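Local coordinates for protein vinylacetyl-CoA Delta-isomerase (Nitrosopumilus maritimus SCM1, PDB 6VJR) that binds FAD, a [4Fe-4S] cluster and iron, and probably acts as a 4-hydroxybutyryl-CoA dehydratase and vinylacetyl-CoA delta-isomerase, at residues A[293-304]-A[326-337]. Residues are numbered along the deposited sequence; the frame is centred on the assembly and turned at random. Where two conformers were deposited one is given.
Sequences YVCKTGLGDVLI and IIEMTHLNETIF. With FE (Fe (III) ion), chain I; SF4 (iron/sulfur cluster), chain E.
Asn333 pushes a polar amide against the backbone of the neighbouring helix: ND2 donates to Thr297 O at 3.0 Å, nearly straight (170°), on a lone pair of a carbonyl that also accepts from Asp301 N. The acceptor lies in the amide plane, and a water fixes the other end, donating both to Asn333 OD1 and to Lys296 O. With CG anti to the backbone N (chi1 -162°), Asn333 sits as a knob among Thr297, Gly300, Asp301 and Ile304; Gly300 leaves room for OD1, 3.7 Å from its CA. With an alanine here, Thr297 O would probably lose its cross-helix donor and the water one protein partner, and a gap open beside Gly300. The axes of 295-304 and 326-337 run antiparallel (163°) and come within 9.0 Å in the helical C-terminal region, which belongs to a sequence family of the acyl-CoA dehydrogenase clan. Ile304 returns the knob: its side chain crosses Thr330 at about a right angle, CD1 beside OG1, and slides past Met329 in the opposite direction, CG1 3.8 Å from CB. At the other end Val294 CG1 touches the edge of the Phe337 ring, 3.8 Å from CD1, and Thr297 CG2 packs on Ile336 CG2 at 3.7 Å. Asp301 OD1 and Glu334 OE2 are 4.4 Å apart, and Arg88 from helix 77-94 bridges both carboxylates, probably easing their repulsion; Asp301 OD2 also bonds to Gln92 and Glu334 OE1 to Tyr490 of the second subunit. Segment 293-304 supplies Tyr293 OH to the iron, which His289 and Glu443 also bind, and Cys295 SG to the [4Fe-4S] cluster.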
loop_
_atom_site.group_PDB
_atom_site.type_symbol
_atom_site.label_atom_id
_atom_site.label_comp_id
_atom_site.label_asym_id
_atom_site.label_seq_id
_atom_site.Cartn_x
_atom_site.Cartn_y
_atom_site.Cartn_z
ATOM N N TYR A 293 -9.112 15.763 -13.256
ATOM C CA TYR A 293 -7.893 15.540 -12.469
ATOM C C TYR A 293 -6.756 14.912 -13.270
ATOM O O TYR A 293 -5.664 14.764 -12.743
ATOM C CB TYR A 293 -8.131 14.788 -11.145
ATOM C CG TYR A 293 -8.890 15.708 -10.218
ATOM C CD1 TYR A 293 -8.210 16.588 -9.389
ATOM C CD2 TYR A 293 -10.267 15.733 -10.214
ATOM C CE1 TYR A 293 -8.865 17.532 -8.637
ATOM C CE2 TYR A 293 -10.952 16.667 -9.462
ATOM C CZ TYR A 293 -10.247 17.592 -8.720
ATOM O OH TYR A 293 -10.902 18.564 -8.078
ATOM N N VAL A 294 -6.956 14.630 -14.558
ATOM C CA VAL A 294 -5.843 14.444 -15.478
ATOM C C VAL A 294 -4.859 15.625 -15.420
ATOM O O VAL A 294 -3.661 15.471 -15.674
ATOM C CB VAL A 294 -6.386 14.214 -16.880
ATOM C CG1 VAL A 294 -5.332 14.397 -17.968
ATOM C CG2 VAL A 294 -7.022 12.849 -16.952
ATOM N N CYS A 295 -5.349 16.805 -15.035
ATOM C CA CYS A 295 -4.471 17.966 -14.877
ATOM C C CYS A 295 -3.305 17.631 -13.922
ATOM O O CYS A 295 -2.163 18.026 -14.145
ATOM C CB CYS A 295 -5.232 19.210 -14.421
ATOM S SG CYS A 295 -5.921 19.066 -12.748
ATOM N N LYS A 296 -3.569 16.824 -12.894
ATOM C CA LYS A 296 -2.580 16.528 -11.882
ATOM C C LYS A 296 -1.471 15.621 -12.426
ATOM O O LYS A 296 -0.387 15.524 -11.848
ATOM C CB LYS A 296 -3.223 15.787 -10.708
ATOM C CG LYS A 296 -4.315 16.569 -9.996
ATOM C CD LYS A 296 -3.950 17.921 -9.428
ATOM C CE LYS A 296 -5.213 18.592 -8.914
ATOM N NZ LYS A 296 -4.960 19.926 -8.421
ATOM N N THR A 297 -1.733 14.982 -13.565
ATOM C CA THR A 297 -0.709 14.189 -14.209
ATOM C C THR A 297 0.352 15.059 -14.883
ATOM O O THR A 297 1.504 14.611 -15.030
ATOM C CB THR A 297 -1.255 13.125 -15.147
ATOM O OG1 THR A 297 -1.817 13.665 -16.330
ATOM C CG2 THR A 297 -2.258 12.224 -14.462
ATOM N N GLY A 298 -0.039 16.253 -15.350
ATOM C CA GLY A 298 0.946 17.203 -15.821
ATOM C C GLY A 298 1.840 17.738 -14.686
ATOM O O GLY A 298 3.051 17.911 -14.853
ATOM N N LEU A 299 1.245 17.988 -13.521
ATOM C CA LEU A 299 2.016 18.349 -12.346
ATOM C C LEU A 299 2.940 17.192 -11.930
ATOM O O LEU A 299 4.097 17.406 -11.587
ATOM C CB LEU A 299 1.073 18.707 -11.203
ATOM C CG LEU A 299 0.598 20.149 -11.162
ATOM C CD1 LEU A 299 -0.147 20.531 -12.443
ATOM C CD2 LEU A 299 -0.223 20.387 -9.944
ATOM N N GLY A 300 2.433 15.963 -12.014
ATOM C CA GLY A 300 3.245 14.784 -11.771
ATOM C C GLY A 300 4.460 14.736 -12.685
ATOM O O GLY A 300 5.556 14.421 -12.233
ATOM N N ASP A 301 4.262 15.058 -13.982
ATOM C CA ASP A 301 5.367 15.072 -14.936
ATOM C C ASP A 301 6.451 16.066 -14.501
ATOM O O ASP A 301 7.648 15.780 -14.545
ATOM C CB ASP A 301 4.844 15.474 -16.314
ATOM C CG ASP A 301 3.935 14.446 -16.982
ATOM O OD1 ASP A 301 4.089 13.243 -16.693
ATOM O OD2 ASP A 301 3.054 14.869 -17.824
ATOM N N VAL A 302 6.039 17.241 -14.043
ATOM C CA VAL A 302 6.962 18.260 -13.531
ATOM C C VAL A 302 7.718 17.734 -12.304
ATOM O O VAL A 302 8.930 17.881 -12.231
ATOM C CB VAL A 302 6.214 19.574 -13.227
ATOM C CG1 VAL A 302 7.113 20.570 -12.511
ATOM C CG2 VAL A 302 5.602 20.191 -14.469
ATOM N N LEU A 303 7.011 17.156 -11.332
ATOM C CA LEU A 303 7.624 16.670 -10.102
ATOM C C LEU A 303 8.627 15.553 -10.384
ATOM O O LEU A 303 9.690 15.471 -9.802
ATOM C CB LEU A 303 6.519 16.331 -9.120
ATOM C CG LEU A 303 7.020 16.006 -7.713
ATOM C CD1 LEU A 303 7.931 17.028 -7.154
ATOM C CD2 LEU A 303 5.788 15.830 -6.808
ATOM N N ILE A 304 8.268 14.661 -11.310
ATOM C CA ILE A 304 9.154 13.583 -11.720
ATOM C C ILE A 304 10.425 14.183 -12.331
ATOM O O ILE A 304 11.559 13.821 -12.019
ATOM C CB ILE A 304 8.439 12.646 -12.692
ATOM C CG1 ILE A 304 7.340 11.864 -12.009
ATOM C CG2 ILE A 304 9.451 11.762 -13.412
ATOM C CD1 ILE A 304 6.381 11.198 -12.970
ATOM N N ILE A 326 11.704 6.592 -9.669
ATOM C CA ILE A 326 11.177 7.412 -10.751
ATOM C C ILE A 326 10.219 6.588 -11.622
ATOM O O ILE A 326 9.211 7.100 -12.127
ATOM C CB ILE A 326 12.341 8.048 -11.524
ATOM C CG1 ILE A 326 13.100 9.008 -10.637
ATOM C CG2 ILE A 326 11.873 8.734 -12.801
ATOM C CD1 ILE A 326 14.390 9.503 -11.242
ATOM N N ILE A 327 10.542 5.323 -11.845
ATOM C CA ILE A 327 9.589 4.429 -12.511
ATOM C C ILE A 327 8.278 4.343 -11.732
ATOM O O ILE A 327 7.183 4.405 -12.298
ATOM C CB ILE A 327 10.203 3.060 -12.803
ATOM C CG1 ILE A 327 11.368 3.126 -13.791
ATOM C CG2 ILE A 327 9.133 2.080 -13.237
ATOM C CD1 ILE A 327 12.263 1.893 -13.808
ATOM N N GLU A 328 8.355 4.202 -10.417
ATOM C CA GLU A 328 7.131 4.107 -9.638
ATOM C C GLU A 328 6.279 5.368 -9.796
ATOM O O GLU A 328 5.062 5.318 -9.894
ATOM C CB GLU A 328 7.409 3.857 -8.166
ATOM C CG GLU A 328 6.168 3.450 -7.367
ATOM C CD GLU A 328 5.510 2.126 -7.775
ATOM O OE1 GLU A 328 6.216 1.250 -8.351
ATOM O OE2 GLU A 328 4.280 1.936 -7.555
ATOM N N MET A 329 6.926 6.522 -9.662
ATOM C CA MET A 329 6.227 7.792 -9.757
ATOM C C MET A 329 5.506 7.793 -11.115
ATOM O O MET A 329 4.364 8.216 -11.225
ATOM C CB MET A 329 7.233 8.947 -9.633
ATOM C CG MET A 329 7.901 9.077 -8.260
ATOM S SD MET A 329 9.351 10.153 -8.247
ATOM C CE MET A 329 8.618 11.790 -8.175
ATOM N N THR A 330 6.239 7.394 -12.147
ATOM C CA THR A 330 5.693 7.435 -13.504
ATOM C C THR A 330 4.475 6.508 -13.639
ATOM O O THR A 330 3.423 6.900 -14.186
ATOM C CB THR A 330 6.775 7.026 -14.521
ATOM O OG1 THR A 330 7.839 7.980 -14.501
ATOM C CG2 THR A 330 6.226 6.963 -15.915
ATOM N N HIS A 331 4.594 5.298 -13.087
ATOM C CA HIS A 331 3.531 4.301 -13.127
ATOM C C HIS A 331 2.261 4.804 -12.423
ATOM O O HIS A 331 1.153 4.753 -12.960
ATOM C CB HIS A 331 4.006 3.016 -12.431
ATOM C CG HIS A 331 2.886 2.060 -12.255
ATOM N ND1 HIS A 331 2.257 1.394 -13.281
ATOM C CD2 HIS A 331 2.276 1.692 -11.159
ATOM C CE1 HIS A 331 1.221 0.721 -12.791
ATOM N NE2 HIS A 331 1.245 0.846 -11.468
ATOM N N LEU A 332 2.413 5.356 -11.225
ATOM C CA LEU A 332 1.243 5.880 -10.496
ATOM C C LEU A 332 0.588 7.048 -11.249
ATOM O O LEU A 332 -0.634 7.178 -11.353
ATOM C CB LEU A 332 1.702 6.300 -9.106
ATOM C CG LEU A 332 2.228 5.194 -8.190
ATOM C CD1 LEU A 332 2.668 5.770 -6.862
ATOM C CD2 LEU A 332 1.145 4.139 -7.955
ATOM N N ASN A 333 1.436 7.917 -11.771
ATOM C CA ASN A 333 0.978 9.081 -12.528
ATOM C C ASN A 333 0.194 8.655 -13.777
ATOM O O ASN A 333 -0.900 9.154 -14.040
ATOM C CB ASN A 333 2.170 9.974 -12.880
ATOM C CG ASN A 333 1.770 11.374 -13.277
ATOM O OD1 ASN A 333 0.985 12.029 -12.582
ATOM N ND2 ASN A 333 2.353 11.861 -14.363
ATOM N N GLU A 334 0.706 7.661 -14.495
ATOM C CA GLU A 334 0.027 7.205 -15.700
ATOM C C GLU A 334 -1.246 6.435 -15.401
ATOM O O GLU A 334 -2.167 6.387 -16.207
ATOM C CB GLU A 334 0.930 6.395 -16.605
ATOM C CG GLU A 334 2.135 7.186 -17.092
ATOM C CD GLU A 334 1.881 8.434 -17.917
ATOM O OE1 GLU A 334 0.770 8.612 -18.485
ATOM O OE2 GLU A 334 2.876 9.192 -18.046
ATOM N N THR A 335 -1.315 5.818 -14.223
ATOM C CA THR A 335 -2.518 5.116 -13.796
ATOM C C THR A 335 -3.682 6.128 -13.717
ATOM O O THR A 335 -4.809 5.854 -14.110
ATOM C CB THR A 335 -2.261 4.394 -12.455
ATOM O OG1 THR A 335 -1.327 3.338 -12.660
ATOM C CG2 THR A 335 -3.519 3.687 -11.971
ATOM N N ILE A 336 -3.428 7.307 -13.135
ATOM C CA ILE A 336 -4.426 8.363 -13.061
ATOM C C ILE A 336 -4.807 8.788 -14.472
ATOM O O ILE A 336 -6.014 8.919 -14.805
ATOM C CB ILE A 336 -3.917 9.553 -12.226
ATOM C CG1 ILE A 336 -3.719 9.124 -10.792
ATOM C CG2 ILE A 336 -4.872 10.732 -12.360
ATOM C CD1 ILE A 336 -2.818 10.065 -10.024
ATOM N N PHE A 337 -3.783 9.054 -15.280
ATOM C CA PHE A 337 -4.069 9.515 -16.626
ATOM C C PHE A 337 -4.978 8.531 -17.368
ATOM O O PHE A 337 -5.938 8.936 -18.060
ATOM C CB PHE A 337 -2.739 9.661 -17.384
ATOM C CG PHE A 337 -2.915 10.101 -18.818
ATOM C CD1 PHE A 337 -3.349 11.378 -19.114
ATOM C CD2 PHE A 337 -2.625 9.230 -19.872
ATOM C CE1 PHE A 337 -3.556 11.766 -20.444
ATOM C CE2 PHE A 337 -2.845 9.631 -21.175
ATOM C CZ PHE A 337 -3.287 10.895 -21.446
HETATM FE FE FE I . -10.930 20.469 -8.671
HETATM FE FE1 SF4 E . -9.110 21.464 -10.882
HETATM FE FE2 SF4 E . -6.585 20.885 -11.802
HETATM FE FE3 SF4 E . -7.202 23.344 -11.219
HETATM FE FE4 SF4 E . -8.147 22.250 -13.479
HETATM S S1 SF4 E . -6.015 22.777 -13.043
HETATM S S2 SF4 E . -9.373 23.508 -11.917
HETATM S S3 SF4 E . -8.571 20.091 -12.705
HETATM S S4 SF4 E . -7.220 21.623 -9.730
HETATM O O HOH W 1 0.296 13.231 -10.231
#